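Local coordinates for protein cryptochrome DASH, chloroplastic/mitochondrial (Arabidopsis thaliana, PDB 2J4D) that repairs cyclobutane pyrimidine dimers in single-stranded DNA, binding FAD and a folate light antenna, and may also serve as a photoreceptor, at residues H83-P88 against G406-M411; V397-V402 against D445-I450; T90-G95 against E238-T243; T371-I376 against M488-P493. All blocks are in the same frame, centred on the assembly; numbering follows the deposited sequence.

Contact 1: H83-P88 against G406-M411; sequences HFFNFP and GLDWRM. With MHF (5,10-methenyl-6,7,8-trihydrofolic acid), chain D.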
# COMPACT_ATOMS: atom_id res chain seq x y z
N HIS A 83 1.03 -13.49 11.80
CA HIS A 83 2.12 -14.16 12.50
C HIS A 83 2.04 -14.44 14.00
O HIS A 83 2.10 -15.60 14.42
CB HIS A 83 3.42 -13.40 12.20
CG HIS A 83 4.67 -14.12 12.62
ND1 HIS A 83 5.14 -14.10 13.92
CD2 HIS A 83 5.55 -14.87 11.91
CE1 HIS A 83 6.26 -14.80 13.98
NE2 HIS A 83 6.53 -15.27 12.78
N PHE A 84 1.91 -13.39 14.80
CA PHE A 84 1.86 -13.56 16.24
C PHE A 84 0.49 -13.77 16.86
O PHE A 84 0.35 -14.59 17.76
CB PHE A 84 2.53 -12.35 16.92
CG PHE A 84 4.02 -12.27 16.68
CD1 PHE A 84 4.89 -13.19 17.26
CD2 PHE A 84 4.55 -11.29 15.84
CE1 PHE A 84 6.26 -13.13 17.02
CE2 PHE A 84 5.92 -11.22 15.59
CZ PHE A 84 6.78 -12.14 16.18
N PHE A 85 -0.53 -13.05 16.38
CA PHE A 85 -1.86 -13.13 16.96
C PHE A 85 -2.94 -13.80 16.13
O PHE A 85 -4.11 -13.80 16.49
CB PHE A 85 -2.29 -11.72 17.37
CG PHE A 85 -1.34 -11.08 18.33
CD1 PHE A 85 -1.30 -11.49 19.66
CD2 PHE A 85 -0.39 -10.17 17.88
CE1 PHE A 85 -0.33 -11.00 20.53
CE2 PHE A 85 0.58 -9.67 18.75
CZ PHE A 85 0.62 -10.09 20.08
N ASN A 86 -2.52 -14.35 15.00
CA ASN A 86 -3.40 -15.05 14.08
C ASN A 86 -4.74 -14.45 13.68
O ASN A 86 -5.77 -15.12 13.74
CB ASN A 86 -3.61 -16.48 14.59
CG ASN A 86 -2.30 -17.21 14.80
OD1 ASN A 86 -1.76 -17.22 15.91
ND2 ASN A 86 -1.77 -17.80 13.74
N PHE A 87 -4.73 -13.18 13.27
CA PHE A 87 -5.95 -12.54 12.78
C PHE A 87 -5.91 -12.95 11.30
O PHE A 87 -4.94 -13.55 10.86
CB PHE A 87 -5.86 -11.01 12.88
CG PHE A 87 -5.52 -10.51 14.25
CD1 PHE A 87 -5.99 -11.16 15.39
CD2 PHE A 87 -4.78 -9.34 14.41
CE1 PHE A 87 -5.72 -10.66 16.66
CE2 PHE A 87 -4.50 -8.83 15.67
CZ PHE A 87 -4.98 -9.49 16.80
N PRO A 88 -6.96 -12.64 10.51
CA PRO A 88 -6.89 -13.04 9.09
C PRO A 88 -5.68 -12.36 8.42
O PRO A 88 -5.44 -11.18 8.64
CB PRO A 88 -8.21 -12.52 8.53
CG PRO A 88 -9.13 -12.55 9.73
CD PRO A 88 -8.26 -12.04 10.84
N GLY A 406 -1.37 0.19 27.20
CA GLY A 406 -0.21 -0.61 27.58
C GLY A 406 -0.11 -1.96 26.88
O GLY A 406 0.51 -2.89 27.40
N LEU A 407 -0.68 -2.07 25.69
CA LEU A 407 -0.64 -3.34 24.95
C LEU A 407 0.56 -3.56 24.04
O LEU A 407 1.17 -2.62 23.55
CB LEU A 407 -1.92 -3.50 24.12
CG LEU A 407 -3.23 -3.61 24.89
CD1 LEU A 407 -4.40 -3.66 23.92
CD2 LEU A 407 -3.21 -4.85 25.77
N ASP A 408 0.87 -4.84 23.84
CA ASP A 408 1.95 -5.29 22.96
C ASP A 408 1.61 -4.60 21.62
O ASP A 408 0.56 -4.88 21.05
CB ASP A 408 1.84 -6.82 22.82
CG ASP A 408 2.92 -7.41 21.94
OD1 ASP A 408 3.20 -6.86 20.85
OD2 ASP A 408 3.49 -8.46 22.34
N TRP A 409 2.49 -3.73 21.14
CA TRP A 409 2.23 -2.99 19.91
C TRP A 409 1.95 -3.83 18.67
O TRP A 409 1.24 -3.39 17.75
CB TRP A 409 3.38 -2.01 19.61
CG TRP A 409 4.70 -2.64 19.21
CD1 TRP A 409 5.74 -2.96 20.05
CD2 TRP A 409 5.13 -2.99 17.89
NE1 TRP A 409 6.78 -3.49 19.32
CE2 TRP A 409 6.43 -3.53 17.99
CE3 TRP A 409 4.53 -2.91 16.62
CZ2 TRP A 409 7.15 -3.98 16.88
CZ3 TRP A 409 5.25 -3.36 15.51
CH2 TRP A 409 6.55 -3.89 15.65
N ARG A 410 2.47 -5.05 18.63
CA ARG A 410 2.26 -5.90 17.47
C ARG A 410 0.80 -6.33 17.34
O ARG A 410 0.36 -6.74 16.27
CB ARG A 410 3.21 -7.10 17.55
CG ARG A 410 4.68 -6.66 17.58
CD ARG A 410 5.61 -7.77 17.98
NE ARG A 410 5.27 -8.30 19.29
CZ ARG A 410 5.68 -9.48 19.74
NH1 ARG A 410 6.45 -10.25 18.98
NH2 ARG A 410 5.31 -9.89 20.94
N MET A 411 0.04 -6.23 18.43
CA MET A 411 -1.37 -6.59 18.34
C MET A 411 -2.02 -5.55 17.45
O MET A 411 -2.85 -5.87 16.60
CB MET A 411 -2.03 -6.59 19.72
CG MET A 411 -1.56 -7.71 20.61
SD MET A 411 -2.44 -7.72 22.17
CE MET A 411 -3.74 -8.88 21.80
N1 MHF D . 3.94 -9.12 6.09
C2 MHF D . 4.67 -9.21 4.93
NA2 MHF D . 4.15 -8.71 3.78
N3 MHF D . 5.89 -9.77 4.92
C4 MHF D . 6.44 -10.31 6.05
O4 MHF D . 7.56 -10.84 6.01
C4A MHF D . 5.70 -10.26 7.27
N5 MHF D . 6.15 -10.82 8.49
C6 MHF D . 5.21 -11.06 9.65
C7 MHF D . 4.37 -9.77 9.80
N8 MHF D . 3.70 -9.56 8.47
C8A MHF D . 4.43 -9.64 7.28
C9 MHF D . 6.11 -11.42 10.86
N10 MHF D . 7.48 -11.21 10.33
C11 MHF D . 7.41 -11.46 8.88
C12 MHF D . 10.60 -13.52 12.18
C13 MHF D . 9.69 -12.74 12.96
C14 MHF D . 8.67 -12.01 12.34
C15 MHF D . 8.51 -12.04 10.93
C16 MHF D . 9.41 -12.85 10.15
C17 MHF D . 10.45 -13.58 10.77
C MHF D . 11.71 -14.23 12.87
O MHF D . 11.81 -14.13 14.09
N MHF D . 12.61 -14.97 12.18
CA MHF D . 13.70 -15.63 12.89
CB MHF D . 14.15 -16.88 12.13
CG MHF D . 13.06 -17.92 11.96
CD MHF D . 12.49 -18.38 13.28
OE1 MHF D . 13.22 -19.08 14.02
OE2 MHF D . 11.33 -18.03 13.59
CT MHF D . 14.89 -14.68 13.03
O1 MHF D . 14.91 -13.64 12.33
O2 MHF D . 15.80 -14.97 13.83

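Contact 2: V397-V402 against D445-I450; sequences VCSFLV and DRYFSI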
# COMPACT_ATOMS: atom_id res chain seq x y z
N VAL A 397 -4.38 6.38 17.30
CA VAL A 397 -4.79 5.07 17.81
C VAL A 397 -3.59 4.21 18.19
O VAL A 397 -3.70 3.36 19.08
CB VAL A 397 -5.70 4.30 16.81
CG1 VAL A 397 -6.95 5.11 16.54
CG2 VAL A 397 -4.96 3.99 15.50
N CYS A 398 -2.46 4.44 17.53
CA CYS A 398 -1.24 3.69 17.85
C CYS A 398 -0.76 4.09 19.24
O CYS A 398 -0.44 3.24 20.09
CB CYS A 398 -0.15 3.99 16.81
SG CYS A 398 1.51 3.49 17.34
N SER A 399 -0.69 5.39 19.48
CA SER A 399 -0.25 5.88 20.78
C SER A 399 -1.20 5.39 21.88
O SER A 399 -0.76 4.96 22.94
CB SER A 399 -0.22 7.42 20.78
OG SER A 399 0.22 7.92 22.04
N PHE A 400 -2.50 5.44 21.61
CA PHE A 400 -3.48 5.00 22.59
C PHE A 400 -3.29 3.53 22.98
O PHE A 400 -3.29 3.18 24.17
CB PHE A 400 -4.90 5.19 22.05
CG PHE A 400 -5.97 4.88 23.06
CD1 PHE A 400 -6.32 5.80 24.04
CD2 PHE A 400 -6.62 3.65 23.04
CE1 PHE A 400 -7.30 5.51 24.98
CE2 PHE A 400 -7.60 3.34 23.98
CZ PHE A 400 -7.94 4.28 24.95
N LEU A 401 -3.15 2.67 21.98
CA LEU A 401 -2.98 1.25 22.24
C LEU A 401 -1.73 0.95 23.04
O LEU A 401 -1.75 0.15 23.98
CB LEU A 401 -2.94 0.46 20.93
CG LEU A 401 -2.77 -1.05 21.14
CD1 LEU A 401 -3.61 -1.79 20.12
CD2 LEU A 401 -1.30 -1.44 21.05
N VAL A 402 -0.64 1.59 22.65
CA VAL A 402 0.64 1.37 23.30
C VAL A 402 0.80 2.05 24.66
O VAL A 402 1.21 1.42 25.63
CB VAL A 402 1.81 1.84 22.40
CG1 VAL A 402 3.13 1.79 23.17
CG2 VAL A 402 1.89 0.97 21.15
N ASP A 445 9.81 9.58 19.57
CA ASP A 445 9.05 8.95 20.67
C ASP A 445 8.08 9.93 21.30
O ASP A 445 8.49 10.79 22.09
CB ASP A 445 9.99 8.50 21.78
CG ASP A 445 10.88 7.35 21.37
OD1 ASP A 445 10.90 7.02 20.16
OD2 ASP A 445 11.56 6.79 22.26
N ARG A 446 6.79 9.80 21.00
CA ARG A 446 5.86 10.74 21.60
C ARG A 446 4.51 10.19 22.03
O ARG A 446 4.05 9.16 21.55
CB ARG A 446 5.64 11.93 20.67
CG ARG A 446 5.23 11.56 19.28
CD ARG A 446 4.88 12.80 18.49
NE ARG A 446 3.97 13.65 19.26
CZ ARG A 446 3.31 14.69 18.77
NH1 ARG A 446 3.45 15.03 17.49
NH2 ARG A 446 2.50 15.39 19.56
N TYR A 447 3.90 10.91 22.97
CA TYR A 447 2.59 10.55 23.48
C TYR A 447 1.58 11.51 22.88
O TYR A 447 1.77 12.73 22.93
CB TYR A 447 2.57 10.68 25.00
CG TYR A 447 1.19 10.45 25.59
CD1 TYR A 447 0.77 9.17 25.96
CD2 TYR A 447 0.29 11.50 25.72
CE1 TYR A 447 -0.51 8.95 26.44
CE2 TYR A 447 -1.00 11.29 26.20
CZ TYR A 447 -1.39 10.02 26.56
OH TYR A 447 -2.66 9.80 27.05
N PHE A 448 0.51 10.98 22.30
CA PHE A 448 -0.53 11.83 21.74
C PHE A 448 -1.66 12.01 22.75
O PHE A 448 -2.29 11.05 23.17
CB PHE A 448 -1.08 11.23 20.44
CG PHE A 448 -0.12 11.28 19.29
CD1 PHE A 448 1.05 10.52 19.30
CD2 PHE A 448 -0.38 12.09 18.19
CE1 PHE A 448 1.94 10.58 18.23
CE2 PHE A 448 0.51 12.15 17.12
CZ PHE A 448 1.67 11.39 17.14
N SER A 449 -1.88 13.26 23.15
CA SER A 449 -2.94 13.58 24.09
C SER A 449 -4.27 13.55 23.34
O SER A 449 -4.49 14.35 22.44
CB SER A 449 -2.72 14.98 24.67
OG SER A 449 -3.85 15.41 25.40
N ILE A 450 -5.15 12.63 23.72
CA ILE A 450 -6.44 12.52 23.05
C ILE A 450 -7.23 13.83 23.07
O ILE A 450 -7.78 14.24 22.05
CB ILE A 450 -7.29 11.37 23.65
CG1 ILE A 450 -6.92 10.05 22.98
CG2 ILE A 450 -8.77 11.64 23.45
CD1 ILE A 450 -5.44 9.71 23.00
O HOH W 1 -2.18 8.25 23.38

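Contact 3: T90-G95 against E238-T243; sequences TGALRG and EPQEVT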
# COMPACT_ATOMS: atom_id res chain seq x y z
N THR A 90 -5.28 -11.63 5.31
CA THR A 90 -5.84 -10.63 4.42
C THR A 90 -7.34 -10.49 4.71
O THR A 90 -8.12 -11.42 4.49
CB THR A 90 -5.66 -11.00 2.93
OG1 THR A 90 -4.26 -11.02 2.61
CG2 THR A 90 -6.36 -9.98 2.04
N GLY A 91 -7.72 -9.33 5.23
CA GLY A 91 -9.12 -9.09 5.54
C GLY A 91 -9.95 -8.98 4.28
O GLY A 91 -9.43 -8.78 3.18
N ALA A 92 -11.27 -9.09 4.45
CA ALA A 92 -12.22 -9.04 3.34
C ALA A 92 -12.13 -7.79 2.46
O ALA A 92 -12.19 -7.89 1.24
CB ALA A 92 -13.64 -9.19 3.88
N LEU A 93 -11.98 -6.62 3.07
CA LEU A 93 -11.92 -5.40 2.27
C LEU A 93 -10.68 -5.34 1.38
O LEU A 93 -10.79 -4.98 0.21
CB LEU A 93 -12.02 -4.15 3.15
CG LEU A 93 -13.35 -3.98 3.90
CD1 LEU A 93 -13.29 -2.74 4.75
CD2 LEU A 93 -14.52 -3.90 2.93
N ARG A 94 -9.50 -5.68 1.90
CA ARG A 94 -8.32 -5.65 1.03
C ARG A 94 -8.43 -6.77 0.01
O ARG A 94 -8.00 -6.62 -1.13
CB ARG A 94 -7.01 -5.79 1.82
CG ARG A 94 -5.78 -5.68 0.89
CD ARG A 94 -4.45 -5.45 1.62
NE ARG A 94 -3.99 -6.63 2.35
CZ ARG A 94 -4.08 -6.78 3.67
NH1 ARG A 94 -4.61 -5.81 4.41
NH2 ARG A 94 -3.62 -7.88 4.25
N GLY A 95 -9.01 -7.89 0.41
CA GLY A 95 -9.19 -8.97 -0.54
C GLY A 95 -10.06 -8.52 -1.70
O GLY A 95 -9.79 -8.82 -2.86
N GLU A 238 -15.31 -14.34 3.76
CA GLU A 238 -16.68 -13.88 3.59
C GLU A 238 -16.60 -12.46 3.03
O GLU A 238 -16.03 -11.57 3.65
CB GLU A 238 -17.42 -13.86 4.93
CG GLU A 238 -18.90 -13.53 4.85
CD GLU A 238 -19.66 -14.45 3.90
OE1 GLU A 238 -19.28 -15.64 3.78
OE2 GLU A 238 -20.65 -13.99 3.27
N PRO A 239 -17.16 -12.25 1.82
CA PRO A 239 -17.11 -10.91 1.23
C PRO A 239 -17.67 -9.86 2.18
O PRO A 239 -18.56 -10.15 2.98
CB PRO A 239 -17.97 -11.06 -0.02
CG PRO A 239 -17.73 -12.48 -0.42
CD PRO A 239 -17.80 -13.21 0.91
N GLN A 240 -17.14 -8.65 2.09
CA GLN A 240 -17.59 -7.54 2.92
C GLN A 240 -17.65 -6.33 2.01
O GLN A 240 -16.75 -6.12 1.20
CB GLN A 240 -16.62 -7.29 4.07
CG GLN A 240 -17.11 -6.28 5.09
CD GLN A 240 -16.09 -6.02 6.18
OE1 GLN A 240 -15.45 -6.94 6.68
NE2 GLN A 240 -15.93 -4.75 6.55
N GLU A 241 -18.71 -5.54 2.11
CA GLU A 241 -18.79 -4.35 1.28
C GLU A 241 -18.73 -3.14 2.19
O GLU A 241 -19.00 -3.24 3.39
CB GLU A 241 -20.09 -4.35 0.47
CG GLU A 241 -20.25 -5.54 -0.49
CD GLU A 241 -19.04 -5.75 -1.42
OE1 GLU A 241 -18.36 -4.77 -1.76
OE2 GLU A 241 -18.78 -6.91 -1.83
N VAL A 242 -18.33 -2.01 1.63
CA VAL A 242 -18.23 -0.77 2.39
C VAL A 242 -19.63 -0.20 2.55
O VAL A 242 -20.31 0.09 1.57
CB VAL A 242 -17.34 0.25 1.64
CG1 VAL A 242 -17.32 1.59 2.38
CG2 VAL A 242 -15.93 -0.31 1.51
N THR A 243 -20.05 -0.04 3.79
CA THR A 243 -21.39 0.47 4.08
C THR A 243 -21.45 2.00 4.18
O THR A 243 -22.46 2.60 3.81
CB THR A 243 -21.91 -0.16 5.38
OG1 THR A 243 -20.96 0.06 6.43
CG2 THR A 243 -22.10 -1.66 5.21
O HOH W 2 -14.86 -8.05 0.33

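Contact 4: T371-I376 against M488-P493; sequences TGYPLI and MDTVVP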
# COMPACT_ATOMS: atom_id res chain seq x y z
N THR A 371 -13.82 1.71 23.18
CA THR A 371 -12.90 2.17 24.22
C THR A 371 -13.55 3.24 25.09
O THR A 371 -13.15 3.45 26.23
CB THR A 371 -11.62 2.76 23.61
OG1 THR A 371 -11.94 3.97 22.92
CG2 THR A 371 -10.98 1.76 22.63
N GLY A 372 -14.56 3.91 24.54
CA GLY A 372 -15.23 4.96 25.29
C GLY A 372 -14.71 6.33 24.93
O GLY A 372 -15.21 7.34 25.42
N TYR A 373 -13.69 6.38 24.08
CA TYR A 373 -13.13 7.66 23.65
C TYR A 373 -13.49 7.82 22.19
O TYR A 373 -12.97 7.10 21.33
CB TYR A 373 -11.62 7.64 23.84
CG TYR A 373 -11.22 7.55 25.29
CD1 TYR A 373 -11.23 8.68 26.09
CD2 TYR A 373 -10.86 6.34 25.86
CE1 TYR A 373 -10.89 8.61 27.44
CE2 TYR A 373 -10.52 6.25 27.20
CZ TYR A 373 -10.54 7.39 27.99
OH TYR A 373 -10.19 7.33 29.31
N PRO A 374 -14.40 8.75 21.88
CA PRO A 374 -14.84 8.99 20.51
C PRO A 374 -13.73 9.09 19.46
O PRO A 374 -13.82 8.46 18.41
CB PRO A 374 -15.66 10.27 20.63
CG PRO A 374 -16.28 10.12 22.01
CD PRO A 374 -15.09 9.67 22.82
N LEU A 375 -12.70 9.88 19.74
CA LEU A 375 -11.61 10.03 18.78
C LEU A 375 -11.03 8.67 18.38
O LEU A 375 -10.81 8.40 17.20
CB LEU A 375 -10.51 10.93 19.35
CG LEU A 375 -9.40 11.28 18.35
CD1 LEU A 375 -10.00 11.85 17.08
CD2 LEU A 375 -8.44 12.28 18.99
N ILE A 376 -10.80 7.82 19.38
CA ILE A 376 -10.25 6.49 19.13
C ILE A 376 -11.26 5.62 18.39
O ILE A 376 -10.97 5.08 17.32
CB ILE A 376 -9.88 5.76 20.44
CG1 ILE A 376 -8.88 6.60 21.26
CG2 ILE A 376 -9.30 4.37 20.12
CD1 ILE A 376 -7.61 6.99 20.50
N MET A 488 -20.61 5.79 26.25
CA MET A 488 -20.36 4.49 26.87
C MET A 488 -19.23 4.61 27.89
O MET A 488 -18.59 5.66 28.00
CB MET A 488 -19.97 3.46 25.81
CG MET A 488 -18.64 3.75 25.10
SD MET A 488 -18.23 2.51 23.84
CE MET A 488 -19.37 2.97 22.55
N ASP A 489 -19.00 3.54 28.64
CA ASP A 489 -17.93 3.55 29.64
C ASP A 489 -16.59 3.58 28.93
O ASP A 489 -16.48 3.15 27.78
CB ASP A 489 -17.97 2.30 30.52
CG ASP A 489 -19.13 2.29 31.50
OD1 ASP A 489 -19.31 3.28 32.25
OD2 ASP A 489 -19.87 1.28 31.53
N THR A 490 -15.58 4.08 29.63
CA THR A 490 -14.23 4.13 29.09
C THR A 490 -13.53 2.89 29.62
O THR A 490 -13.67 2.54 30.80
CB THR A 490 -13.49 5.38 29.56
OG1 THR A 490 -13.61 5.49 30.99
CG2 THR A 490 -14.08 6.62 28.91
N VAL A 491 -12.78 2.21 28.75
CA VAL A 491 -12.08 0.99 29.14
C VAL A 491 -10.83 1.21 29.99
O VAL A 491 -10.44 0.34 30.77
CB VAL A 491 -11.71 0.16 27.89
CG1 VAL A 491 -10.65 0.88 27.07
CG2 VAL A 491 -11.24 -1.22 28.30
N VAL A 492 -10.21 2.38 29.85
CA VAL A 492 -9.02 2.73 30.63
C VAL A 492 -8.98 4.24 30.79
O VAL A 492 -9.58 4.98 30.01
CB VAL A 492 -7.70 2.39 29.91
CG1 VAL A 492 -7.38 0.92 30.02
CG2 VAL A 492 -7.78 2.84 28.45
N PRO A 493 -8.28 4.71 31.82
CA PRO A 493 -8.13 6.14 32.08
C PRO A 493 -7.07 6.58 31.08
O PRO A 493 -6.33 5.74 30.56
CB PRO A 493 -7.63 6.16 33.53
CG PRO A 493 -6.85 4.86 33.62
CD PRO A 493 -7.82 3.92 32.97
O HOH W 3 -17.15 7.81 27.39

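Contact 1: H83-P88 against G406-M411
Phe-84 receives the guanidinium of Arg-410 over one face of its ring, a cation-pi contact in which Arg-410 NH1 comes to 3.4 Å from Phe-84 CZ. The two planes are inclined by 49°, so this is no flat stack: NH1 leads, above the ring centre. His-83 ND1 lies over the opposite face, and the His-83 ring in turn packs on the folate antenna, His-83 CG standing 3.5 Å from MHF C9. Arginine suits this place because its flat cation can face a ring with NH1 while NE and NH2 bind a carboxylate. The Arg-410 chain bends at chi3 (-59°), and its guanidinium meets the carboxylate side-on, Arg-410 NE to Asp-408 OD1 at 3.0 Å and Arg-410 NH2 to Asp-408 OD2 at 2.7 Å, both on syn lone pairs. Asp-408 OD1 also caps the helix by accepting from Arg-410 N, which helps fix the carboxylate that steers the arginine. Phe-85 takes Met-411 over one face, Met-411 CG lying 3.4 Å from the Phe-85 ring centroid in a CH-pi contact, with the sulfur farther out in a Met-aromatic one. Phe-87 turns its edge to Met-411 O. The loop between strand 67-74 and helix 92-111 thus seats on the start of helix 409-419, and Glu-414, a turn further on, accepts from the backbone N of Phe-84 and Phe-85, while helix 360-367 flanks Met-411 and Phe-87.

Contact 2: V397-V402 against D445-I450
Ser-399 of helix 391-404 meets Phe-448 in the loop that leads into helix 450-457, both within the helical FAD-binding domain of the photolyase fold. The serine's CB, directed at the loop, packs against the phenylalanine side chain, Ser-399 CB lying 3.7 Å from Phe-448 CD1. Its one further heavy atom, OG, stands anti to the backbone N (chi1 -179°), which carries it over to the loop backbone. There Ser-399 OG accepts from Phe-448 N at 3.1 Å in an almost straight bond, 176° at the hydrogen, and donates in turn to a water 2.8 Å from Ser-399 OG. Serine suits this buried spot because it is small enough to let the loop approach the helix, and its hydroxyl can accept and donate at once. Beside it, Phe-400 CD1 meets Ile-450 CD1 at 4.1 Å. The Tyr-447 ring lies near the serine hydroxyl, and its own OH bonds to Asp-404 farther along the helix. The Phe-448 side chain touches Arg-392, which probably takes part in ATP binding, as in relatives. The water completes the bridge between helix and loop, donating to Phe-448 O at 2.8 Å, so that both backbone polar atoms of Phe-448 are tied to Ser-399 OG.

Contact 3: T90-G95 against E238-T243
Ala-92 and Leu-93, in the N-terminal turn of helix 92-111 of the alpha/beta photolyase domain, pack against Gln-240 in the extended loop that precedes strand 245-248. Ala-92 CB lies 3.5 Å from Gln-240 CB and 3.4 Å from Glu-238 O; a methyl group is about all this close approach leaves room for. Leu-93 crosses the glutamine at a slant, Leu-93 CD2 at 3.6 Å from Gln-240 O and its CG and CD1 beside the amide nitrogen. Leu-93 CD2 also touches Val-242 CG2 at 4.1 Å, so one branched side chain serves two loop residues. With only a methyl here in place of the Leu-93 side chain, as in alanine, a gap is likely to open beside Val-242, and the Gln-240 stem would lose its apolar cover. That stem is extended, CG anti to its own backbone N (chi1 -172°), laying its methylenes along the helix turn while the polar end suits an exposed site and NE2 reaches Ser-384 O in helix 374-386. Farther out, Val-242 rests on Thr-386, and Arg-94 bonds to the carbonyls of Glu-417 and Leu-420. A water joins the backbones, accepting from Gln-240 N at 2.9 Å and donating to Ala-92 O at 2.8 Å.

Contact 4: T371-I376 against M488-P493
Tyr-373 lays one ring face against Thr-490 and directs its hydroxyl at the backbone beyond. Thr-490 CG2 sits 4.0 Å from the Tyr-373 ring centroid, 21° off the normal, in a CH-pi contact displaced toward the rim. Val-492 O lies at the ring edge and accepts from Tyr-373 OH in a short bond of 2.5 Å that lies in the carbonyl plane. A phenylalanine in place of Tyr-373 would probably leave Val-492 O without its hydroxyl mate and the segment 488-493 less firmly held. The Thr-490 methyl is anti to its carbonyl carbon, which brings it over the ring. Gly-372 lets the backbones approach, Gly-372 CA 3.3 Å from Asp-489 O; a CB here would collide with Asp-489 O and Thr-490 CA, and at its positive phi (98°) also with the carbonyl O of Thr-371. Met-488 folds over this bare glycine, Met-488 CG reaching 3.6 Å from Gly-372 CA. Next to it, Val-491 N donates to Thr-371 O at 2.8 Å, and a water links Gly-372 O with Met-488 O by donating to both. Thr-371 OG1 accepts from Tyr-373 N, an ST turn, and bonds to Asp-377 of the following helix. The C-terminal tail after helix 483-486 is thereby fastened to the start of helix 374-386, with helix 360-367 behind Val-491 and Phe-400 of helix 391-404 meeting Tyr-373.

In the fold
Contact 2 is the buried one, contact 3 lies at the surface, and contacts 1 and 4 are partly buried. Contacts 1 and 3 bring adjoining pieces of the alpha/beta domain against other parts of the chain, the first through aromatic and charged side chains, the second through apolar stems and a water. Contacts 2 and 4 stay inside the FAD-binding domain, and both tie a loop down by hydrogen bonds to its backbone. They also touch: Phe-400 packs on Ile-376, Tyr-373 and Val-492, so helices 374-386 and 391-404 pack together through apolar side chains. Contact 1 meets contact 2 between helices 391-404 and 409-419, Leu-407 N probably bonding to Leu-401 O, whereas contact 3 touches neither contact 2 nor contact 4.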